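PDB 3HA4: MIX1 from Leishmania major, which is of unknown function but forms homodimers and probably acts as a TPR-like helical scaffold that mediates protein-protein interactions at the mitochondrial membrane. Local coordinates for residues D124-E127 with I128-A132; L105-K109 with Y110-S114; P66-W69 with L70-L73; M57-Q60 with T61-Y64. All coordinates share one frame; numbering follows the deposited sequence.

All four interactions are local contacts within an all-helical, TPR-like chain. Along the sequence they run interaction 4, 3, 2, 1: inside helix 54-64, at the start of helix 70-81, at the end of helix 94-109 and inside helix 123-137. Interaction 3 is the most central and touches each of the others, its centre lying about 10 Å from those of interactions 2 and 4 and about 11 Å from that of interaction 1. Interactions 1 and 4, about 21 Å apart between centres, lie on opposite sides of the chain's centre. Interactions 1 and 3 both reach the second subunit, consistent with a part in the homodimer, whereas interactions 2 and 4 pack within one chain.

Interaction 1: residues D124-E127 with I128-A132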
ATOM      1  N   ASP A 124       8.007   9.601   8.260  1.00 36.85           N
ATOM      2  CA  ASP A 124       6.729   8.982   8.403  1.00 55.88           C
ATOM      3  C   ASP A 124       6.749   7.632   7.772  1.00 37.52           C
ATOM      4  O   ASP A 124       6.119   6.740   8.231  1.00 39.86           O
ATOM      5  CB  ASP A 124       5.719   9.806   7.654  1.00 61.10           C
ATOM      6  CG  ASP A 124       5.125  10.859   8.478  1.00 77.41           C
ATOM      7  OD1 ASP A 124       4.707  10.570   9.586  1.00 78.21           O
ATOM      8  OD2 ASP A 124       5.070  11.979   8.004  1.00 97.01           O
ATOM      9  N   VAL A 125       7.462   7.518   6.675  1.00 54.70           N
ATOM     10  CA  VAL A 125       7.540   6.300   5.943  1.00 42.83           C
ATOM     11  C   VAL A 125       8.321   5.307   6.728  1.00 46.64           C
ATOM     12  O   VAL A 125       8.033   4.157   6.677  1.00 44.96           O
ATOM     13  CB  VAL A 125       8.233   6.493   4.631  1.00 54.41           C
ATOM     14  CG1 VAL A 125       8.704   5.234   4.140  1.00 33.86           C
ATOM     15  CG2 VAL A 125       7.323   7.077   3.658  1.00 57.55           C
ATOM     16  N   GLU A 126       9.305   5.757   7.478  1.00 45.20           N
ATOM     17  CA  GLU A 126      10.107   4.841   8.225  1.00 33.22           C
ATOM     18  C   GLU A 126       9.358   4.335   9.382  1.00 50.07           C
ATOM     19  O   GLU A 126       9.708   3.344   9.932  1.00 61.00           O
ATOM     20  CB  GLU A 126      11.325   5.511   8.752  1.00 42.87           C
ATOM     21  CG  GLU A 126      11.747   4.896  10.017  1.00 56.55           C
ATOM     22  CD  GLU A 126      13.143   5.225  10.362  1.00 82.02           C
ATOM     23  OE1 GLU A 126      13.601   4.780  11.414  1.00 66.13           O
ATOM     24  OE2 GLU A 126      13.790   5.936   9.587  1.00 79.43           O
ATOM     25  N   GLU A 127       8.322   5.041   9.771  1.00 29.68           N
ATOM     26  CA  GLU A 127       7.504   4.642  10.884  1.00 37.85           C
ATOM     27  C   GLU A 127       6.467   3.632  10.480  1.00 32.39           C
ATOM     28  O   GLU A 127       6.199   2.736  11.193  1.00 41.57           O
ATOM     29  CB  GLU A 127       6.821   5.863  11.482  1.00 53.56           C
ATOM     30  CG  GLU A 127       7.630   6.626  12.504  1.00 67.23           C
ATOM     31  CD  GLU A 127       6.941   7.878  12.996  1.00 99.76           C
ATOM     32  OE1 GLU A 127       5.746   7.823  13.261  1.00 90.89           O
ATOM     33  OE2 GLU A 127       7.583   8.919  13.133  1.00 87.10           O
ATOM     34  N   ILE A 128       5.867   3.811   9.327  1.00 41.86           N
ATOM     35  CA  ILE A 128       4.918   2.880   8.776  1.00 39.80           C
ATOM     36  C   ILE A 128       5.551   1.534   8.473  1.00 42.14           C
ATOM     37  O   ILE A 128       4.906   0.530   8.560  1.00 27.10           O
ATOM     38  CB  ILE A 128       4.234   3.499   7.559  1.00 33.25           C
ATOM     39  CG1 ILE A 128       2.813   3.030   7.457  1.00 41.47           C
ATOM     40  CG2 ILE A 128       4.935   3.194   6.312  1.00 26.50           C
ATOM     41  CD1 ILE A 128       2.156   3.468   6.259  1.00 52.68           C
ATOM     42  N   ILE A 129       6.829   1.559   8.149  1.00 27.65           N
ATOM     43  CA  ILE A 129       7.656   0.416   7.935  1.00 26.97           C
ATOM     44  C   ILE A 129       8.004  -0.256   9.225  1.00 27.84           C
ATOM     45  O   ILE A 129       8.108  -1.433   9.288  1.00 27.90           O
ATOM     46  CB  ILE A 129       8.940   0.837   7.226  1.00 27.18           C
ATOM     47  CG1 ILE A 129       8.636   1.296   5.821  1.00 26.49           C
ATOM     48  CG2 ILE A 129       9.931  -0.263   7.174  1.00 27.18           C
ATOM     49  CD1 ILE A 129       9.782   1.757   5.122  1.00 26.88           C
ATOM     50  N   SER A 130       8.176   0.501  10.275  1.00 28.67           N
ATOM     51  CA  SER A 130       8.413  -0.076  11.557  1.00 29.04           C
ATOM     52  C   SER A 130       7.198  -0.793  12.076  1.00 29.15           C
ATOM     53  O   SER A 130       7.303  -1.778  12.724  1.00 29.02           O
ATOM     54  CB  SER A 130       8.789   1.014  12.521  1.00 30.00           C
ATOM     55  OG  SER A 130      10.042   1.485  12.239  1.00 30.70           O
ATOM     56  N   MET A 131       6.038  -0.265  11.771  1.00 29.30           N
ATOM     57  CA  MET A 131       4.799  -0.860  12.127  1.00 30.95           C
ATOM     58  C   MET A 131       4.592  -2.131  11.365  1.00 28.01           C
ATOM     59  O   MET A 131       4.180  -3.079  11.918  1.00 32.42           O
ATOM     60  CB  MET A 131       3.684   0.123  11.871  1.00 33.50           C
ATOM     61  CG  MET A 131       2.330  -0.417  12.125  1.00 50.15           C
ATOM     62  SD  MET A 131       1.169   0.870  12.306  1.00 56.30           S
ATOM     63  CE  MET A 131       2.276   2.212  12.385  1.00 68.17           C
ATOM     64  N   ALA A 132       4.919  -2.144  10.092  1.00 27.66           N
ATOM     65  CA  ALA A 132       4.811  -3.368   9.308  1.00 33.41           C
ATOM     66  C   ALA A 132       5.830  -4.399   9.788  1.00 27.12           C
ATOM     67  O   ALA A 132       5.544  -5.600   9.828  1.00 26.96           O
ATOM     68  CB  ALA A 132       4.996  -3.074   7.826  1.00 25.78           C
TER
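Between Asp124-Glu127 and Ile128-Ala132 the backbone runs on as one alpha-helix, part of helix 123-137 in this TPR-like fold. Asp124 O accepts from Ile128 N at 3.1 Å, and the same step of four residues joins Val125 O to Ile129 N and Glu127 O to Met131 N. Glu126 O is gripped twice by one residue. Ser130 N reaches it at 3.2 Å from above the carbonyl plane, while Ser130 OG lies in that plane at 3.0 Å. The serine can do this because OG stands beside its own backbone N (chi1 -71°), folded back over the preceding turn. The same OG is bonded to Lys109 NZ, which ties this polar flank to helix 94-109.

On the buried flank Ile129 leans back over Val125, its CD1 3.8 Å from Val125 CG1 as the two side chains cross, and its CG1 lies tight against Val125 O at 3.0 Å. Val125, Ile128 and Ile129 all pack against Trp69, and Ile128 also meets Leu70 of the second subunit, as Met131 meets Pro35 of that subunit. Ile128 still leaves one branch on its own helix, where CG2 lies 3.3 Å from Val125 O.

Interaction 2: residues L105-K109 with Y110-S114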
ATOM      1  N   LEU A 105      11.965  -4.999   4.064  1.00 27.90           N
ATOM      2  CA  LEU A 105      11.521  -3.805   4.780  1.00 27.20           C
ATOM      3  C   LEU A 105      12.633  -3.319   5.698  1.00 27.58           C
ATOM      4  O   LEU A 105      12.879  -2.122   5.792  1.00 34.98           O
ATOM      5  CB  LEU A 105      10.231  -4.063   5.569  1.00 25.87           C
ATOM      6  CG  LEU A 105       8.950  -4.056   4.722  1.00 24.89           C
ATOM      7  CD1 LEU A 105       7.763  -4.575   5.507  1.00 32.52           C
ATOM      8  CD2 LEU A 105       8.691  -2.671   4.224  1.00 25.26           C
ATOM      9  N   LEU A 106      13.321  -4.256   6.342  1.00 24.93           N
ATOM     10  CA  LEU A 106      14.424  -3.909   7.228  1.00 25.20           C
ATOM     11  C   LEU A 106      15.581  -3.276   6.458  1.00 26.07           C
ATOM     12  O   LEU A 106      16.205  -2.328   6.956  1.00 27.78           O
ATOM     13  CB  LEU A 106      14.893  -5.118   8.056  1.00 25.88           C
ATOM     14  CG  LEU A 106      13.966  -5.556   9.197  1.00 26.43           C
ATOM     15  CD1 LEU A 106      14.494  -6.798   9.889  1.00 28.39           C
ATOM     16  CD2 LEU A 106      13.756  -4.425  10.205  1.00 30.64           C
ATOM     17  N   ASN A 107      15.864  -3.787   5.254  1.00 25.36           N
ATOM     18  CA  ASN A 107      16.903  -3.202   4.396  1.00 25.77           C
ATOM     19  C   ASN A 107      16.557  -1.765   4.049  1.00 25.94           C
ATOM     20  O   ASN A 107      17.429  -0.907   4.029  1.00 30.83           O
ATOM     21  CB  ASN A 107      17.117  -3.998   3.087  1.00 25.49           C
ATOM     22  CG  ASN A 107      17.851  -5.327   3.298  1.00 27.57           C
ATOM     23  OD1 ASN A 107      18.577  -5.509   4.275  1.00 25.93           O
ATOM     24  ND2 ASN A 107      17.646  -6.267   2.374  1.00 25.54           N
ATOM     25  N   VAL A 108      15.287  -1.495   3.770  1.00 24.80           N
ATOM     26  CA  VAL A 108      14.879  -0.134   3.420  1.00 25.46           C
ATOM     27  C   VAL A 108      14.985   0.806   4.624  1.00 30.09           C
ATOM     28  O   VAL A 108      15.464   1.931   4.516  1.00 39.28           O
ATOM     29  CB  VAL A 108      13.433  -0.095   2.899  1.00 26.36           C
ATOM     30  CG1 VAL A 108      12.956   1.341   2.765  1.00 27.55           C
ATOM     31  CG2 VAL A 108      13.322  -0.847   1.562  1.00 25.64           C
ATOM     32  N   LYS A 109      14.532   0.320   5.772  1.00 29.44           N
ATOM     33  CA  LYS A 109      14.503   1.102   6.992  1.00 37.28           C
ATOM     34  C   LYS A 109      15.912   1.522   7.421  1.00 38.31           C
ATOM     35  O   LYS A 109      16.112   2.629   7.903  1.00 28.94           O
ATOM     36  CB  LYS A 109      13.799   0.315   8.111  1.00 30.55           C
ATOM     37  CG  LYS A 109      14.059   0.857   9.511  1.00 37.36           C
ATOM     38  CD  LYS A 109      13.061   0.343  10.544  1.00 42.52           C
ATOM     39  CE  LYS A 109      13.384   0.924  11.916  1.00 44.61           C
ATOM     40  NZ  LYS A 109      12.540   0.364  12.996  1.00 39.56           N
ATOM     41  N   TYR A 110      16.882   0.637   7.230  1.00 28.05           N
ATOM     42  CA  TYR A 110      18.242   0.906   7.675  1.00 28.96           C
ATOM     43  C   TYR A 110      19.131   1.341   6.523  1.00 29.42           C
ATOM     44  O   TYR A 110      20.352   1.402   6.651  1.00 34.99           O
ATOM     45  CB  TYR A 110      18.809  -0.305   8.418  1.00 28.62           C
ATOM     46  CG  TYR A 110      18.089  -0.511   9.728  1.00 37.54           C
ATOM     47  CD1 TYR A 110      18.335   0.327  10.813  1.00 35.97           C
ATOM     48  CD2 TYR A 110      17.121  -1.492   9.866  1.00 25.71           C
ATOM     49  CE1 TYR A 110      17.667   0.168  12.003  1.00 32.35           C
ATOM     50  CE2 TYR A 110      16.438  -1.660  11.050  1.00 27.68           C
ATOM     51  CZ  TYR A 110      16.723  -0.831  12.120  1.00 45.21           C
ATOM     52  OH  TYR A 110      16.059  -0.988  13.310  1.00 39.72           O
ATOM     53  N   GLY A 111      18.551   1.643   5.390  1.00 29.74           N
ATOM     54  CA  GLY A 111      19.298   2.174   4.287  1.00 36.54           C
ATOM     55  C   GLY A 111      20.310   1.259   3.671  1.00 33.22           C
ATOM     56  O   GLY A 111      21.228   1.697   3.068  1.00 43.17           O
ATOM     57  N   ARG A 112      20.114  -0.023   3.830  1.00 37.86           N
ATOM     58  CA  ARG A 112      20.931  -1.039   3.225  1.00 42.47           C
ATOM     59  C   ARG A 112      20.709  -1.084   1.736  1.00 42.11           C
ATOM     60  O   ARG A 112      21.452  -1.647   0.980  1.00 38.74           O
ATOM     61  CB  ARG A 112      20.607  -2.369   3.843  1.00 26.12           C
ATOM     62  CG  ARG A 112      21.376  -2.617   5.053  1.00 30.82           C
ATOM     63  CD  ARG A 112      21.150  -3.942   5.604  1.00 29.86           C
ATOM     64  NE  ARG A 112      21.045  -3.833   7.026  1.00 78.58           N
ATOM     65  CZ  ARG A 112      19.982  -4.109   7.728  1.00 47.32           C
ATOM     66  NH1 ARG A 112      18.943  -4.573   7.158  1.00 30.84           N
ATOM     67  NH2 ARG A 112      19.995  -3.961   9.011  1.00 47.28           N
ATOM     68  N   VAL A 113      19.643  -0.464   1.323  1.00 34.94           N
ATOM     69  CA  VAL A 113      19.244  -0.474  -0.029  1.00 40.29           C
ATOM     70  C   VAL A 113      18.615   0.879  -0.241  1.00 53.88           C
ATOM     71  O   VAL A 113      18.139   1.466   0.682  1.00 56.95           O
ATOM     72  CB  VAL A 113      18.295  -1.605  -0.229  1.00 25.89           C
ATOM     73  CG1 VAL A 113      16.974  -1.265   0.208  1.00 25.72           C
ATOM     74  CG2 VAL A 113      18.320  -2.042  -1.582  1.00 40.61           C
ATOM     75  N   SER A 114      18.631   1.415  -1.436  1.00 39.07           N
ATOM     76  CA  SER A 114      18.077   2.734  -1.597  1.00 54.14           C
ATOM     77  C   SER A 114      17.388   3.001  -2.911  1.00 44.88           C
ATOM     78  O   SER A 114      17.495   2.247  -3.840  1.00 62.75           O
ATOM     79  CB  SER A 114      19.094   3.815  -1.265  1.00 53.33           C
ATOM     80  OG  SER A 114      20.072   3.917  -2.242  1.00 57.54           O
TER
HETATM   81  O   HOH W   1      16.200   3.393   2.181  1.00 46.13           O
HETATM   82  O   HOH W   2      13.046  -2.314  13.325  1.00 39.61           O
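Just beyond the end of the helix, the side chain of Arg112 turns back and brings its guanidinium to Asn107. NH1 donates to Asn107 OD1 at 3.1 Å in a nearly straight bond that uses the edge of the guanidinium, while the amide and guanidinium planes stand 83° apart. Tyr110 CB lies over one face of the guanidinium, offset toward its rim. In a separate contact, Lys109 sends CG anti to its backbone N (chi1 163°) and runs extended alongside Tyr110, its CG over one face of the ring, 3.9 Å from the centroid, in a CH-pi contact. Leu106 CD2 meets the edge of that ring, 3.9 Å from Tyr110 CE2.

The backbone beneath is a Schellman motif, the C-terminal cap of helix 94-109. Gly111, at positive phi (66°), is its C-prime residue, where the chain turns out of the helix. Arg112 N then binds Asn107 O at 2.8 Å, and Gly111 N binds Val108 O at 3.2 Å. Val113 folds back as well, placing CG1 3.9 Å from Val108 CG2, and it touches Ala67 on the loop before helix 70-81. One water donates to both Val108 O and Val113 O, bridging helix end and loop. A second accepts from Lys109 NZ at 2.7 Å and lies near Tyr110 OH; the ammonium is also bonded to Ser130 OG on helix 123-137.

Interaction 3: residues P66-W69 with L70-L73; sequences PADW and LIPL
The carboxylate of Asp68 takes hold of the backbone amides that open helix 70-81, a helix N-terminal capping arrangement within the TPR-like fold. OD2 accepts from Ile71 N at 3.0 Å, with a bond angle of 167° at the hydrogen, and the amide comes from above the carboxylate plane. OD1 makes a weak bond to Leu70 N at 3.2 Å. With CG anti to the backbone N (chi1 -176°), the carboxylate is carried toward these following amides.

Trp69 follows with the first i to i+4 bond: its carbonyl O receives Leu73 N at 2.8 Å, and Pro72 CD rests 3.3 Å from the same oxygen. Pro72 has no N-H to offer, but Asp68 O, four residues back, lies 3.2 Å from Pro72 CG and accepts instead from Gln104 NE2 of helix 94-109. The indole CG lies between backbone N and carbonyl carbon (chi1 56°), which folds the ring back over the start of the helix. One face covers Leu70 CB, with CD2 of Trp69 3.3 Å from Leu70 N. At the ring edge Trp69 CZ3 meets Leu73 CD2 at 3.8 Å, the two side chains pointing the same way.

Farther out, Trp34 NE1 binds Asp68 OD2 and so holds the capping group from helix 34-42, while Leu70 packs on Trp69 of the second subunit, placing the cap next to the dimer contact. Trp69 also packs on Leu105 of helix 94-109, and its NE1 is bonded to Gly119 O.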
ATOM      1  N   PRO A  66      14.253  -4.429  -4.985  1.00 25.63           N
ATOM      2  CA  PRO A  66      14.670  -4.804  -3.623  1.00 25.71           C
ATOM      3  C   PRO A  66      14.668  -3.612  -2.662  1.00 26.83           C
ATOM      4  O   PRO A  66      14.752  -3.817  -1.446  1.00 25.86           O
ATOM      5  CB  PRO A  66      16.118  -5.274  -3.797  1.00 25.82           C
ATOM      6  CG  PRO A  66      16.590  -4.665  -5.102  1.00 26.08           C
ATOM      7  CD  PRO A  66      15.388  -4.235  -5.906  1.00 26.08           C
ATOM      8  N   ALA A  67      14.597  -2.399  -3.200  1.00 25.12           N
ATOM      9  CA  ALA A  67      14.585  -1.189  -2.377  1.00 25.22           C
ATOM     10  C   ALA A  67      13.194  -0.651  -2.085  1.00 25.18           C
ATOM     11  O   ALA A  67      13.058   0.291  -1.307  1.00 40.51           O
ATOM     12  CB  ALA A  67      15.439  -0.097  -2.997  1.00 25.99           C
ATOM     13  N   ASP A  68      12.167  -1.239  -2.692  1.00 38.91           N
ATOM     14  CA  ASP A  68      10.795  -0.770  -2.485  1.00 28.59           C
ATOM     15  C   ASP A  68      10.192  -1.221  -1.150  1.00 25.50           C
ATOM     16  O   ASP A  68      10.432  -2.347  -0.690  1.00 24.26           O
ATOM     17  CB  ASP A  68       9.885  -1.238  -3.620  1.00 29.44           C
ATOM     18  CG  ASP A  68       8.469  -0.688  -3.493  1.00 43.23           C
ATOM     19  OD1 ASP A  68       8.328   0.531  -3.219  1.00 46.48           O
ATOM     20  OD2 ASP A  68       7.505  -1.473  -3.656  1.00 27.38           O
ATOM     21  N   TRP A  69       9.386  -0.350  -0.546  1.00 25.40           N
ATOM     22  CA  TRP A  69       8.715  -0.678   0.726  1.00 24.59           C
ATOM     23  C   TRP A  69       7.207  -0.819   0.524  1.00 25.04           C
ATOM     24  O   TRP A  69       6.532  -1.497   1.298  1.00 25.01           O
ATOM     25  CB  TRP A  69       9.006   0.387   1.814  1.00 25.41           C
ATOM     26  CG  TRP A  69       8.617   1.747   1.362  1.00 25.28           C
ATOM     27  CD1 TRP A  69       9.371   2.606   0.626  1.00 26.43           C
ATOM     28  CD2 TRP A  69       7.347   2.382   1.543  1.00 25.82           C
ATOM     29  NE1 TRP A  69       8.656   3.746   0.351  1.00 27.97           N
ATOM     30  CE2 TRP A  69       7.410   3.633   0.906  1.00 26.74           C
ATOM     31  CE3 TRP A  69       6.169   2.019   2.195  1.00 26.13           C
ATOM     32  CZ2 TRP A  69       6.347   4.527   0.911  1.00 29.49           C
ATOM     33  CZ3 TRP A  69       5.113   2.905   2.191  1.00 27.39           C
ATOM     34  CH2 TRP A  69       5.210   4.147   1.558  1.00 28.44           C
ATOM     35  N   LEU A  70       6.686  -0.168  -0.513  1.00 25.47           N
ATOM     36  CA  LEU A  70       5.245  -0.109  -0.741  1.00 25.89           C
ATOM     37  C   LEU A  70       4.647  -1.488  -0.991  1.00 25.00           C
ATOM     38  O   LEU A  70       3.664  -1.885  -0.362  1.00 26.08           O
ATOM     39  CB  LEU A  70       4.922   0.827  -1.908  1.00 27.14           C
ATOM     40  CG  LEU A  70       3.450   1.208  -2.084  1.00 44.35           C
ATOM     41  CD1 LEU A  70       2.773   1.440  -0.733  1.00 50.90           C
ATOM     42  CD2 LEU A  70       3.315   2.440  -2.962  1.00 60.82           C
ATOM     43  N   ILE A  71       5.248  -2.228  -1.909  1.00 32.09           N
ATOM     44  CA  ILE A  71       4.748  -3.553  -2.208  1.00 29.34           C
ATOM     45  C   ILE A  71       4.883  -4.487  -1.000  1.00 24.31           C
ATOM     46  O   ILE A  71       3.934  -5.194  -0.661  1.00 24.51           O
ATOM     47  CB  ILE A  71       5.380  -4.112  -3.499  1.00 30.35           C
ATOM     48  CG1 ILE A  71       4.803  -3.352  -4.699  1.00 26.54           C
ATOM     49  CG2 ILE A  71       5.137  -5.624  -3.615  1.00 24.83           C
ATOM     50  CD1 ILE A  71       5.303  -3.809  -6.055  1.00 27.95           C
ATOM     51  N   PRO A  72       6.051  -4.476  -0.328  1.00 29.65           N
ATOM     52  CA  PRO A  72       6.185  -5.269   0.907  1.00 30.66           C
ATOM     53  C   PRO A  72       5.163  -4.899   1.981  1.00 28.80           C
ATOM     54  O   PRO A  72       4.679  -5.777   2.698  1.00 28.26           O
ATOM     55  CB  PRO A  72       7.604  -4.952   1.370  1.00 24.18           C
ATOM     56  CG  PRO A  72       8.335  -4.690   0.085  1.00 24.15           C
ATOM     57  CD  PRO A  72       7.349  -3.947  -0.779  1.00 24.43           C
ATOM     58  N   LEU A  73       4.839  -3.616   2.086  1.00 24.59           N
ATOM     59  CA  LEU A  73       3.785  -3.174   2.982  1.00 25.26           C
ATOM     60  C   LEU A  73       2.450  -3.840   2.605  1.00 31.23           C
ATOM     61  O   LEU A  73       1.744  -4.383   3.455  1.00 25.49           O
ATOM     62  CB  LEU A  73       3.661  -1.649   2.924  1.00 36.18           C
ATOM     63  CG  LEU A  73       2.640  -0.967   3.833  1.00 27.24           C
ATOM     64  CD1 LEU A  73       3.087  -1.078   5.269  1.00 35.20           C
ATOM     65  CD2 LEU A  73       2.465   0.483   3.428  1.00 35.10           C
TER

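Interaction 4: residues M57-Q60 with T61-Y64; sequences MWEQ and TKHY
Lys62 lies back across the indole of Trp58, beginning with CB, which is 3.9 Å from Trp58 O. CG, set beside the backbone N (chi1 -68°), comes down over one face of the six-membered ring, 3.6 Å from its centroid, as a CH-pi contact. CD moves on toward the five-membered ring and lies 3.5 Å from Trp58 NE1. A bend at chi3 (-77°) then turns CE to within 3.2 Å of Glu59 OE2. At the tip, NZ forms a salt bridge with Glu59 OE2 at 3.3 Å.

These are partners three and four residues apart on one turn of alpha-helix 54-64, whose backbone supports them: Lys62 N donates to Trp58 O at 3.0 Å in a nearly straight bond. The ammonium has a second carboxylate in Glu100 of helix 94-109, and Glu100 OE1 also accepts from Trp58 NE1, so that one oxygen joins lysine and indole and would tend to fix both. Across the ring from NE1, Thr61 OG1 approaches Trp58 CZ3 obliquely at 3.1 Å. Two residues on from Lys62, Tyr64 N binds Gln60 O at 2.9 Å and the ring edge of Tyr64 lies against that carbonyl, while its OH is bonded to Asp28 OD2.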
ATOM      1  N   MET A  57       5.160 -12.994  -7.998  1.00 25.99           N
ATOM      2  CA  MET A  57       5.052 -11.560  -7.858  1.00 25.18           C
ATOM      3  C   MET A  57       6.002 -11.062  -6.766  1.00 29.83           C
ATOM      4  O   MET A  57       6.618 -10.017  -6.927  1.00 25.10           O
ATOM      5  CB  MET A  57       3.609 -11.139  -7.597  1.00 27.35           C
ATOM      6  CG  MET A  57       2.825 -10.921  -8.878  1.00 33.02           C
ATOM      7  SD  MET A  57       1.199 -10.201  -8.591  1.00 36.69           S
ATOM      8  CE  MET A  57       0.382 -11.540  -7.721  1.00 26.35           C
ATOM      9  N   TRP A  58       6.128 -11.826  -5.679  1.00 24.95           N
ATOM     10  CA  TRP A  58       7.033 -11.494  -4.592  1.00 26.16           C
ATOM     11  C   TRP A  58       8.470 -11.581  -5.085  1.00 26.70           C
ATOM     12  O   TRP A  58       9.284 -10.679  -4.849  1.00 29.03           O
ATOM     13  CB  TRP A  58       6.830 -12.431  -3.392  1.00 24.81           C
ATOM     14  CG  TRP A  58       7.901 -12.242  -2.343  1.00 25.59           C
ATOM     15  CD1 TRP A  58       8.651 -13.213  -1.734  1.00 25.13           C
ATOM     16  CD2 TRP A  58       8.368 -10.993  -1.824  1.00 25.03           C
ATOM     17  NE1 TRP A  58       9.542 -12.643  -0.854  1.00 28.30           N
ATOM     18  CE2 TRP A  58       9.389 -11.282  -0.892  1.00 27.77           C
ATOM     19  CE3 TRP A  58       8.016  -9.659  -2.051  1.00 25.12           C
ATOM     20  CZ2 TRP A  58      10.053 -10.287  -0.186  1.00 24.45           C
ATOM     21  CZ3 TRP A  58       8.688  -8.665  -1.350  1.00 24.07           C
ATOM     22  CH2 TRP A  58       9.693  -8.986  -0.433  1.00 25.31           C
ATOM     23  N   GLU A  59       8.759 -12.674  -5.780  1.00 25.27           N
ATOM     24  CA  GLU A  59      10.059 -12.906  -6.406  1.00 25.66           C
ATOM     25  C   GLU A  59      10.422 -11.801  -7.376  1.00 25.68           C
ATOM     26  O   GLU A  59      11.566 -11.364  -7.435  1.00 29.04           O
ATOM     27  CB  GLU A  59      10.058 -14.248  -7.133  1.00 30.13           C
ATOM     28  CG  GLU A  59      11.449 -14.734  -7.444  1.00 57.17           C
ATOM     29  CD  GLU A  59      12.357 -14.596  -6.245  1.00 90.28           C
ATOM     30  OE1 GLU A  59      13.387 -13.885  -6.362  1.00 61.87           O
ATOM     31  OE2 GLU A  59      12.016 -15.180  -5.181  1.00 59.82           O
ATOM     32  N   GLN A  60       9.436 -11.329  -8.130  1.00 26.26           N
ATOM     33  CA  GLN A  60       9.676 -10.195  -9.010  1.00 26.14           C
ATOM     34  C   GLN A  60      10.046  -8.937  -8.241  1.00 25.82           C
ATOM     35  O   GLN A  60      10.867  -8.149  -8.720  1.00 25.28           O
ATOM     36  CB  GLN A  60       8.488  -9.934  -9.943  1.00 26.33           C
ATOM     37  CG  GLN A  60       8.212 -11.093 -10.885  1.00 27.62           C
ATOM     38  CD  GLN A  60       6.914 -10.945 -11.655  1.00 38.29           C
ATOM     39  OE1 GLN A  60       5.924 -10.445 -11.137  1.00 31.03           O
ATOM     40  NE2 GLN A  60       6.918 -11.387 -12.905  1.00 33.98           N
ATOM     41  N   THR A  61       9.462  -8.729  -7.058  1.00 27.19           N
ATOM     42  CA  THR A  61       9.756  -7.491  -6.356  1.00 29.15           C
ATOM     43  C   THR A  61      11.122  -7.539  -5.661  1.00 25.16           C
ATOM     44  O   THR A  61      11.854  -6.567  -5.703  1.00 25.09           O
ATOM     45  CB  THR A  61       8.620  -6.995  -5.425  1.00 26.98           C
ATOM     46  OG1 THR A  61       8.933  -7.293  -4.063  1.00 52.03           O
ATOM     47  CG2 THR A  61       7.308  -7.613  -5.794  1.00 24.90           C
ATOM     48  N   LYS A  62      11.476  -8.673  -5.065  1.00 25.32           N
ATOM     49  CA  LYS A  62      12.805  -8.819  -4.478  1.00 25.50           C
ATOM     50  C   LYS A  62      13.877  -8.606  -5.534  1.00 25.35           C
ATOM     51  O   LYS A  62      14.936  -8.039  -5.267  1.00 29.92           O
ATOM     52  CB  LYS A  62      13.002 -10.221  -3.909  1.00 25.72           C
ATOM     53  CG  LYS A  62      12.167 -10.551  -2.716  1.00 35.52           C
ATOM     54  CD  LYS A  62      12.702 -11.809  -2.054  1.00 39.21           C
ATOM     55  CE  LYS A  62      12.297 -13.054  -2.835  1.00 53.09           C
ATOM     56  NZ  LYS A  62      12.508 -14.310  -2.047  1.00 51.35           N
ATOM     57  N   HIS A  63      13.594  -9.083  -6.739  1.00 26.04           N
ATOM     58  CA  HIS A  63      14.593  -9.117  -7.797  1.00 26.06           C
ATOM     59  C   HIS A  63      14.724  -7.770  -8.506  1.00 26.30           C
ATOM     60  O   HIS A  63      15.836  -7.241  -8.675  1.00 26.66           O
ATOM     61  CB  HIS A  63      14.260 -10.222  -8.809  1.00 27.69           C
ATOM     62  CG  HIS A  63      15.284 -10.369  -9.892  1.00 27.42           C
ATOM     63  ND1 HIS A  63      15.130  -9.813 -11.145  1.00 27.74           N
ATOM     64  CD2 HIS A  63      16.487 -10.990  -9.898  1.00 28.16           C
ATOM     65  CE1 HIS A  63      16.193 -10.092 -11.879  1.00 28.86           C
ATOM     66  NE2 HIS A  63      17.031 -10.803 -11.147  1.00 29.12           N
ATOM     67  N   TYR A  64      13.584  -7.225  -8.920  1.00 26.18           N
ATOM     68  CA  TYR A  64      13.551  -5.981  -9.680  1.00 25.99           C
ATOM     69  C   TYR A  64      13.472  -4.727  -8.808  1.00 29.38           C
ATOM     70  O   TYR A  64      13.910  -3.651  -9.222  1.00 26.03           O
ATOM     71  CB  TYR A  64      12.381  -6.009 -10.675  1.00 28.52           C
ATOM     72  CG  TYR A  64      12.562  -7.029 -11.781  1.00 26.74           C
ATOM     73  CD1 TYR A  64      13.572  -6.881 -12.729  1.00 34.17           C
ATOM     74  CD2 TYR A  64      11.738  -8.135 -11.871  1.00 27.09           C
ATOM     75  CE1 TYR A  64      13.747  -7.813 -13.739  1.00 30.63           C
ATOM     76  CE2 TYR A  64      11.895  -9.071 -12.877  1.00 28.20           C
ATOM     77  CZ  TYR A  64      12.903  -8.903 -13.807  1.00 31.53           C
ATOM     78  OH  TYR A  64      13.067  -9.825 -14.798  1.00 30.47           O
TER